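Local coordinates for protein enoyl-CoA hydratase subunit I (Geobacillus kaustophilus, PDB 2PBP) that probably catalyses the reversible addition of water to enoyl-CoA thioesters during beta-oxidation, as a member of the enoyl-CoA hydratase/isomerase (crotonase) family, at residues L20-V25 and R31-E36; E112-C117 and A126-P131; R146-K149 and R155-E158; A164-K169 and L174-R179. One frame throughout, in Å; residues are numbered along the deposited sequence.

Interaction 1 (L20-V25 and R31-E36)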
# COMPACT_ATOMS: atom_id res chain seq x y z
N LEU A 20 -16.64 16.96 16.45
CA LEU A 20 -18.09 16.78 16.40
C LEU A 20 -18.55 17.26 17.77
O LEU A 20 -18.03 16.80 18.79
CB LEU A 20 -18.45 15.31 16.18
CG LEU A 20 -17.76 14.64 14.98
CD1 LEU A 20 -18.38 13.28 14.73
CD2 LEU A 20 -17.90 15.52 13.75
N ALA A 21 -19.52 18.17 17.79
CA ALA A 21 -19.98 18.75 19.04
C ALA A 21 -21.42 18.50 19.48
O ALA A 21 -22.12 19.43 19.89
CB ALA A 21 -19.71 20.25 19.02
N ARG A 22 -21.87 17.25 19.39
CA ARG A 22 -23.22 16.90 19.83
C ARG A 22 -23.15 15.66 20.72
O ARG A 22 -23.81 14.66 20.47
CB ARG A 22 -24.14 16.64 18.63
CG ARG A 22 -24.57 17.90 17.89
CD ARG A 22 -25.32 18.88 18.81
NE ARG A 22 -26.50 18.27 19.43
CZ ARG A 22 -27.65 18.04 18.80
NH1 ARG A 22 -27.80 18.37 17.52
NH2 ARG A 22 -28.66 17.46 19.45
N PRO A 23 -22.34 15.73 21.80
CA PRO A 23 -22.19 14.62 22.73
C PRO A 23 -23.51 14.21 23.39
O PRO A 23 -23.66 13.07 23.82
CB PRO A 23 -21.18 15.15 23.74
CG PRO A 23 -21.46 16.62 23.75
CD PRO A 23 -21.61 16.92 22.28
N ASP A 24 -24.46 15.14 23.44
CA ASP A 24 -25.77 14.87 24.03
C ASP A 24 -26.48 13.75 23.28
O ASP A 24 -27.36 13.08 23.82
CB ASP A 24 -26.62 16.14 24.02
CG ASP A 24 -26.77 16.73 22.63
OD1 ASP A 24 -25.75 17.14 22.04
OD2 ASP A 24 -27.91 16.78 22.14
N VAL A 25 -26.11 13.55 22.01
CA VAL A 25 -26.69 12.48 21.21
C VAL A 25 -25.58 11.62 20.63
O VAL A 25 -25.72 11.00 19.57
CB VAL A 25 -27.58 13.04 20.06
CG1 VAL A 25 -28.83 13.69 20.65
CG2 VAL A 25 -26.81 14.05 19.23
N ARG A 31 -28.17 13.56 8.68
CA ARG A 31 -27.82 14.21 7.42
C ARG A 31 -27.30 15.62 7.68
O ARG A 31 -26.39 16.09 7.00
CB ARG A 31 -29.03 14.26 6.48
CG ARG A 31 -29.50 12.90 5.97
CD ARG A 31 -30.44 13.07 4.79
NE ARG A 31 -31.58 13.93 5.10
CZ ARG A 31 -32.63 13.55 5.83
NH1 ARG A 31 -32.69 12.32 6.32
NH2 ARG A 31 -33.61 14.41 6.07
N GLN A 32 -27.87 16.30 8.68
CA GLN A 32 -27.44 17.66 9.01
C GLN A 32 -26.00 17.68 9.51
O GLN A 32 -25.20 18.52 9.10
CB GLN A 32 -28.37 18.26 10.07
CG GLN A 32 -27.99 19.67 10.52
CD GLN A 32 -27.86 20.64 9.37
OE1 GLN A 32 -28.62 20.58 8.40
NE2 GLN A 32 -26.91 21.56 9.47
N MET A 33 -25.67 16.75 10.40
CA MET A 33 -24.32 16.65 10.96
C MET A 33 -23.31 16.38 9.85
O MET A 33 -22.26 17.02 9.77
CB MET A 33 -24.27 15.53 12.01
CG MET A 33 -22.87 15.20 12.53
SD MET A 33 -22.10 16.53 13.49
CE MET A 33 -22.58 16.05 15.16
N VAL A 34 -23.62 15.42 8.98
CA VAL A 34 -22.73 15.08 7.88
C VAL A 34 -22.49 16.29 6.98
O VAL A 34 -21.35 16.55 6.58
CB VAL A 34 -23.30 13.92 7.03
CG1 VAL A 34 -22.40 13.66 5.82
CG2 VAL A 34 -23.40 12.66 7.89
N ALA A 35 -23.55 17.04 6.67
CA ALA A 35 -23.42 18.21 5.82
C ALA A 35 -22.46 19.22 6.44
O ALA A 35 -21.64 19.81 5.74
CB ALA A 35 -24.79 18.86 5.59
N GLU A 36 -22.55 19.42 7.75
CA GLU A 36 -21.66 20.36 8.43
C GLU A 36 -20.22 19.86 8.38
O GLU A 36 -19.29 20.65 8.18
CB GLU A 36 -22.10 20.57 9.88
CG GLU A 36 -23.38 21.39 10.00
CD GLU A 36 -23.73 21.74 11.43
OE1 GLU A 36 -22.84 22.23 12.16
OE2 GLU A 36 -24.89 21.51 11.84
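M33 reaches from the first turn of helix 31-46 and lays its terminal methyl over the start of the R22 side chain. M33 CE is 3.9 Å from R22 CB and equally close to R22 CG, and 4.3 Å from L20 CB, so one methyl group meets both L20 and R22. The M33 side chain leaves the helix with CG anti to the backbone N (chi1 172°) and then bends at its second and third torsions, which swings the methyl toward the loop. An unbranched, flexible methionine suits this place, since it can follow an uneven surface made of a leucine and the aliphatic part of an arginine.

R22 divides its work: its CB and CG are apolar partners, while its bent chain carries the guanidinium to D24. This salt bridge is side-on, with R22 NE 2.9 Å from D24 OD1 and R22 NH2 2.9 Å from D24 OD2, both acceptors lying near the guanidinium plane. V25 CG2 rests 3.8 Å above that plane, offset toward its rim, and the twin bonds hold the group in one orientation. Within the helix, Q32 NE2 donates to E36 OE2 at 3.1 Å, almost straight; E36 OE1 in turn accepts from the backbone N of V5 and S6.

The contact joins the loop following strand 15-20 to the start of helix 31-46, in the beta-alpha-beta crossover to strand 52-57 of the crotonase fold. L20 bonds through its backbone with T56 and R58, L20 and M33 both pack on I7 of strand 7-12, and V34 leans on helix 86-92.

Interaction 2 (E112-C117 and A126-P131)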
# COMPACT_ATOMS: atom_id res chain seq x y z
N GLU A 112 -17.96 4.48 9.44
CA GLU A 112 -17.75 4.91 8.06
C GLU A 112 -17.00 6.24 7.97
O GLU A 112 -16.23 6.46 7.04
CB GLU A 112 -19.10 4.97 7.32
CG GLU A 112 -19.67 3.57 7.10
CD GLU A 112 -21.13 3.57 6.66
OE1 GLU A 112 -21.96 4.20 7.35
OE2 GLU A 112 -21.44 2.92 5.64
N LEU A 113 -17.20 7.11 8.95
CA LEU A 113 -16.50 8.39 8.96
C LEU A 113 -15.01 8.15 9.23
O LEU A 113 -14.15 8.71 8.57
CB LEU A 113 -17.08 9.32 10.04
CG LEU A 113 -16.42 10.70 10.18
CD1 LEU A 113 -16.55 11.48 8.87
CD2 LEU A 113 -17.08 11.46 11.32
N ALA A 114 -14.71 7.29 10.21
CA ALA A 114 -13.32 6.99 10.52
C ALA A 114 -12.63 6.34 9.32
O ALA A 114 -11.49 6.67 8.99
CB ALA A 114 -13.23 6.07 11.74
N LEU A 115 -13.33 5.41 8.66
CA LEU A 115 -12.78 4.72 7.51
C LEU A 115 -12.51 5.67 6.34
O LEU A 115 -11.67 5.39 5.49
CB LEU A 115 -13.72 3.59 7.07
CG LEU A 115 -13.84 2.41 8.05
CD1 LEU A 115 -14.97 1.49 7.62
CD2 LEU A 115 -12.52 1.64 8.12
N SER A 116 -13.23 6.79 6.30
CA SER A 116 -13.06 7.78 5.24
C SER A 116 -11.77 8.57 5.43
O SER A 116 -11.31 9.25 4.51
CB SER A 116 -14.25 8.74 5.21
OG SER A 116 -15.46 8.06 4.90
N CYS A 117 -11.18 8.50 6.61
CA CYS A 117 -9.93 9.20 6.88
C CYS A 117 -8.76 8.36 6.37
O CYS A 117 -8.93 7.17 6.08
CB CYS A 117 -9.78 9.49 8.37
SG CYS A 117 -11.03 10.67 8.98
N ALA A 126 -12.24 3.21 22.37
CA ALA A 126 -12.87 3.05 21.06
C ALA A 126 -13.35 1.65 20.70
O ALA A 126 -12.72 0.64 21.02
CB ALA A 126 -11.92 3.55 19.98
N GLU A 127 -14.49 1.62 20.01
CA GLU A 127 -15.10 0.39 19.53
C GLU A 127 -15.66 0.74 18.16
O GLU A 127 -16.18 1.83 17.97
CB GLU A 127 -16.23 -0.07 20.46
CG GLU A 127 -15.75 -0.80 21.71
CD GLU A 127 -16.87 -1.53 22.41
OE1 GLU A 127 -17.78 -0.87 22.95
OE2 GLU A 127 -16.85 -2.79 22.42
N PHE A 128 -15.54 -0.19 17.22
CA PHE A 128 -16.02 0.03 15.86
C PHE A 128 -17.02 -1.05 15.49
O PHE A 128 -16.83 -2.22 15.84
CB PHE A 128 -14.85 -0.02 14.88
CG PHE A 128 -13.74 0.94 15.21
CD1 PHE A 128 -13.71 2.21 14.66
CD2 PHE A 128 -12.71 0.56 16.08
CE1 PHE A 128 -12.68 3.10 14.96
CE2 PHE A 128 -11.68 1.44 16.39
CZ PHE A 128 -11.66 2.72 15.82
N GLY A 129 -18.08 -0.68 14.79
CA GLY A 129 -19.06 -1.68 14.40
C GLY A 129 -20.15 -1.16 13.49
O GLY A 129 -20.29 0.05 13.31
N PHE A 130 -20.91 -2.09 12.92
CA PHE A 130 -22.01 -1.77 12.02
C PHE A 130 -23.28 -2.45 12.53
O PHE A 130 -23.64 -3.53 12.07
CB PHE A 130 -21.70 -2.25 10.61
CG PHE A 130 -20.62 -1.46 9.93
CD1 PHE A 130 -20.82 -0.12 9.64
CD2 PHE A 130 -19.42 -2.06 9.58
CE1 PHE A 130 -19.82 0.63 9.01
CE2 PHE A 130 -18.42 -1.33 8.95
CZ PHE A 130 -18.62 0.02 8.67
N PRO A 131 -23.96 -1.82 13.50
CA PRO A 131 -25.18 -2.38 14.07
C PRO A 131 -26.41 -2.23 13.17
O PRO A 131 -27.50 -2.69 13.53
CB PRO A 131 -25.32 -1.62 15.38
CG PRO A 131 -24.82 -0.26 15.01
CD PRO A 131 -23.58 -0.58 14.19
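This is an apolar helix-on-strand contact in the crotonase fold, where the last turn of helix 109-115 packs against strand 127-129 and the residues just after it. Two phenylalanines do the filling, both meeting the helix with their rims. F130 presents CE1 to E112 CG at 3.5 Å, and its CZ lies 4.1 Å from L115 CD1, each partner sitting near the ring plane. Further back along the strand, F128 CE1 approaches A114 CB at 4.4 Å. Alanine suits this position because a small side chain lets strand and helix come near each other with a whole ring between them.

The methylene of E112 packs against the ring edge while its carboxylate, turned 76° from the F130 plane, extends beyond it; E112 OE2 accepts hydrogen bonds from the backbone N of A141 and G143. F111 stacks on F130 and also meets the F128 ring, at about 45°, so the aromatic cluster continues into the helix. An alanine in place of F130 would probably open a gap beside E112 CG and L115 CD1 and leave F111 without its stacking partner.

Polar partners gather at residues 115-117. K154 NZ of the second subunit donates to the carbonyl oxygens of L115 and C117, and S116 OG turns back on its own chain to reach E112 O at 2.8 Å, tilted 25° from the carbonyl plane.

Interaction 3 (R146-K149 and R155-E158)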
# COMPACT_ATOMS: atom_id res chain seq x y z
N ARG A 146 -15.36 -0.27 2.14
CA ARG A 146 -14.07 -0.04 2.76
C ARG A 146 -13.64 -1.15 3.71
O ARG A 146 -12.46 -1.51 3.74
CB ARG A 146 -14.06 1.32 3.48
CG ARG A 146 -14.13 2.52 2.53
CD ARG A 146 -13.74 3.81 3.25
NE ARG A 146 -13.55 4.94 2.33
CZ ARG A 146 -14.50 5.80 1.99
NH1 ARG A 146 -15.73 5.68 2.47
NH2 ARG A 146 -14.22 6.79 1.15
N LEU A 147 -14.57 -1.71 4.48
CA LEU A 147 -14.21 -2.78 5.40
C LEU A 147 -13.73 -4.02 4.64
O LEU A 147 -12.73 -4.63 5.00
CB LEU A 147 -15.39 -3.16 6.31
CG LEU A 147 -15.03 -4.10 7.46
CD1 LEU A 147 -14.14 -3.35 8.46
CD2 LEU A 147 -16.28 -4.60 8.17
N THR A 148 -14.46 -4.38 3.58
CA THR A 148 -14.10 -5.55 2.78
C THR A 148 -12.73 -5.40 2.13
O THR A 148 -11.94 -6.35 2.08
CB THR A 148 -15.16 -5.82 1.69
OG1 THR A 148 -16.42 -6.08 2.32
CG2 THR A 148 -14.76 -7.01 0.84
N LYS A 149 -12.43 -4.21 1.62
CA LYS A 149 -11.14 -3.98 0.98
C LYS A 149 -10.01 -4.08 2.00
O LYS A 149 -8.91 -4.51 1.67
CB LYS A 149 -11.11 -2.62 0.29
CG LYS A 149 -12.03 -2.53 -0.93
CD LYS A 149 -11.77 -1.26 -1.72
CE LYS A 149 -12.70 -1.16 -2.93
NZ LYS A 149 -12.52 -2.29 -3.89
N ARG A 155 -13.82 -12.12 6.70
CA ARG A 155 -13.90 -11.45 7.98
C ARG A 155 -14.94 -10.32 7.96
O ARG A 155 -15.66 -10.12 8.93
CB ARG A 155 -12.52 -10.92 8.39
CG ARG A 155 -11.55 -12.05 8.74
CD ARG A 155 -10.18 -11.55 9.16
NE ARG A 155 -9.50 -10.89 8.05
CZ ARG A 155 -8.18 -10.76 7.96
NH1 ARG A 155 -7.39 -11.24 8.91
NH2 ARG A 155 -7.65 -10.14 6.91
N ALA A 156 -15.04 -9.62 6.84
CA ALA A 156 -15.98 -8.51 6.72
C ALA A 156 -17.43 -8.95 6.94
O ALA A 156 -18.17 -8.29 7.67
CB ALA A 156 -15.84 -7.85 5.36
N LEU A 157 -17.82 -10.05 6.30
CA LEU A 157 -19.20 -10.53 6.44
C LEU A 157 -19.54 -10.91 7.87
O LEU A 157 -20.68 -10.75 8.31
CB LEU A 157 -19.44 -11.71 5.49
CG LEU A 157 -19.58 -11.29 4.02
CD1 LEU A 157 -19.66 -12.53 3.13
CD2 LEU A 157 -20.83 -10.42 3.86
N GLU A 158 -18.55 -11.40 8.61
CA GLU A 158 -18.76 -11.77 10.00
C GLU A 158 -19.23 -10.52 10.76
O GLU A 158 -20.26 -10.54 11.44
CB GLU A 158 -17.45 -12.29 10.61
CG GLU A 158 -17.61 -12.95 11.97
CD GLU A 158 -16.27 -13.33 12.58
OE1 GLU A 158 -15.43 -13.92 11.88
OE2 GLU A 158 -16.06 -13.04 13.78
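Helices 143-151 and 153-162, separated by a single residue, bring their backbones close where T148 CA and A156 CA lie 5.3 Å apart. Such an approach is possible because A156, whose CB points at the other helix, carries only a methyl. That methyl sits 3.6 Å from T148 OG1 and 3.9 Å from T148 CA, practically on the backbone of helix 143-151.

T148 turns its hydroxyl oxygen beside its own backbone N (chi1 -61°), from where OG1 forms a hydrogen bond with T144 O, one turn back. The oxygen that touches the alanine methyl is therefore already satisfied within its helix, which makes threonine acceptable at an otherwise apolar junction. L147 flanks the same alanine with a branch methyl: CD2 is 4.3 Å from A156 CB and 4.2 Å from both A156 O and A156 CA. No hydrogen bond passes between the two segments, and van der Waals packing carries the contact.

L147 also packs on F111, F130 and I176, while K149 rests on helix 202-217. R155 uses its NE to bond with I151 O, close to the turn between the helices. Together these features describe a tight corner between two consecutive helices, with alanine at its closest point, by which the pair packs beside helix 109-115 and the loops at F130 and I176 in a crotonase-type domain.

Interaction 4 (A164-K169 and L174-R179)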
# COMPACT_ATOMS: atom_id res chain seq x y z
N ALA A 164 -21.65 -7.02 15.50
CA ALA A 164 -20.84 -7.03 16.72
C ALA A 164 -19.81 -5.91 16.72
O ALA A 164 -19.38 -5.44 15.66
CB ALA A 164 -20.15 -8.37 16.87
N ARG A 165 -19.41 -5.47 17.91
CA ARG A 165 -18.43 -4.41 18.02
C ARG A 165 -17.00 -4.92 18.03
O ARG A 165 -16.67 -5.91 18.70
CB ARG A 165 -18.67 -3.59 19.28
CG ARG A 165 -19.95 -2.78 19.25
CD ARG A 165 -20.08 -1.99 20.53
NE ARG A 165 -21.35 -1.28 20.60
CZ ARG A 165 -21.73 -0.56 21.65
NH1 ARG A 165 -20.94 -0.46 22.71
NH2 ARG A 165 -22.91 0.05 21.65
N MET A 166 -16.14 -4.23 17.30
CA MET A 166 -14.74 -4.57 17.18
C MET A 166 -13.94 -3.67 18.12
O MET A 166 -14.12 -2.45 18.13
CB MET A 166 -14.30 -4.34 15.72
CG MET A 166 -12.90 -4.77 15.38
SD MET A 166 -12.51 -4.20 13.72
CE MET A 166 -13.45 -5.35 12.71
N SER A 167 -13.06 -4.26 18.93
CA SER A 167 -12.26 -3.46 19.86
C SER A 167 -11.16 -2.74 19.08
O SER A 167 -10.83 -3.12 17.96
CB SER A 167 -11.61 -4.36 20.92
OG SER A 167 -10.69 -5.25 20.33
N ALA A 168 -10.60 -1.69 19.68
CA ALA A 168 -9.54 -0.94 19.03
C ALA A 168 -8.35 -1.86 18.73
O ALA A 168 -7.73 -1.75 17.67
CB ALA A 168 -9.10 0.22 19.91
N LYS A 169 -8.05 -2.76 19.66
CA LYS A 169 -6.93 -3.67 19.48
C LYS A 169 -7.05 -4.59 18.27
O LYS A 169 -6.09 -4.77 17.53
CB LYS A 169 -6.72 -4.51 20.75
CG LYS A 169 -5.54 -5.48 20.66
CD LYS A 169 -4.25 -4.77 20.24
CE LYS A 169 -3.87 -3.65 21.21
NZ LYS A 169 -2.69 -2.88 20.74
N LEU A 174 -5.90 -5.89 12.50
CA LEU A 174 -6.43 -6.09 11.15
C LEU A 174 -5.93 -5.05 10.16
O LEU A 174 -6.16 -5.18 8.96
CB LEU A 174 -7.97 -6.07 11.19
CG LEU A 174 -8.65 -7.25 11.90
CD1 LEU A 174 -10.14 -6.99 12.02
CD2 LEU A 174 -8.39 -8.54 11.13
N GLY A 175 -5.25 -4.02 10.66
CA GLY A 175 -4.73 -3.00 9.77
C GLY A 175 -5.70 -1.87 9.49
O GLY A 175 -5.51 -1.10 8.54
N ILE A 176 -6.75 -1.78 10.29
CA ILE A 176 -7.74 -0.72 10.13
C ILE A 176 -7.28 0.50 10.92
O ILE A 176 -7.36 1.63 10.44
CB ILE A 176 -9.12 -1.17 10.66
CG1 ILE A 176 -9.60 -2.39 9.86
CG2 ILE A 176 -10.11 -0.02 10.56
CD1 ILE A 176 -10.78 -3.14 10.48
N VAL A 177 -6.80 0.26 12.14
CA VAL A 177 -6.30 1.32 13.01
C VAL A 177 -4.77 1.31 13.00
O VAL A 177 -4.15 0.25 13.06
CB VAL A 177 -6.81 1.13 14.46
CG1 VAL A 177 -6.02 2.01 15.43
CG2 VAL A 177 -8.30 1.50 14.54
N ASN A 178 -4.18 2.50 12.93
CA ASN A 178 -2.73 2.62 12.88
C ASN A 178 -2.05 2.46 14.24
O ASN A 178 -0.96 1.89 14.34
CB ASN A 178 -2.35 3.96 12.24
CG ASN A 178 -2.70 4.01 10.75
OD1 ASN A 178 -1.97 3.49 9.91
ND2 ASN A 178 -3.83 4.63 10.43
N ARG A 179 -2.68 2.97 15.29
CA ARG A 179 -2.13 2.85 16.63
C ARG A 179 -3.20 3.09 17.69
O ARG A 179 -4.20 3.78 17.44
CB ARG A 179 -0.98 3.84 16.84
CG ARG A 179 -1.41 5.29 16.97
CD ARG A 179 -0.22 6.18 17.33
NE ARG A 179 0.48 5.71 18.53
CZ ARG A 179 1.40 6.41 19.17
NH1 ARG A 179 1.74 7.62 18.74
NH2 ARG A 179 1.99 5.91 20.25
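Helix 168-173 of this crotonase fold closes with a Schellman motif, and the residues leaving it fold back onto the strand and helix start from which it came. L174 comes first, placing CD1 3.8 Å from M166 CE and 4.0 Å from M166 SD; its side chain also packs on I151 and on R155.

G175 follows with a positive phi of 88°. Any side chain here would press on the carbonyl O of the residue before, so glycine suits the reversal. I176 then points back at the strand, and its CD1 meets the end of M166 tip to tip; I176 also packs on L147 and I151 of helix 143-151. V177 is the residue whose CA comes nearest to that of A168, and its CB lies 4.4 Å from A168 O; it bonds through its backbone with A171 and packs on I120 and A122. N178 and R179 carry the chain into strand 179-181 beside strand 119-123, with R179 NH1 in a salt bridge to E189.

M166 serves L174 and I176 together. Replacing it by an alanine is likely to leave a gap between L174 CD1 and I176 CD1, with neither methyl retaining its partner on the strand. The methionine chain runs out extended, CG opposite the backbone N, and bends only at its end (chi3 -75°), which brings M166 SD 3.8 Å and M166 CE 4.1 Å from I176 CD1.

How the interactions relate
The four contacts follow one another along the chain. Interaction 1 is the outlying one, its centre about 15 Å from that of interaction 2, with which it shares a packing contact, L20 CD1 to L113 CD2 (4.1 Å), and about 26 Å from that of interaction 3. Interactions 2, 3 and 4 form a cluster with centres about 9 to 12 Å apart. Strands 127-129 and 166-167 are neighbours in one sheet, tying interaction 2 to interaction 4, helped by the E127-R165 salt bridge. L147 touches both F130 and I176, so helix 143-151 packs against both, and R155 of helix 153-162 touches L174. Interactions 2 and 4 touch the second subunit, linking this core to the dimer interface.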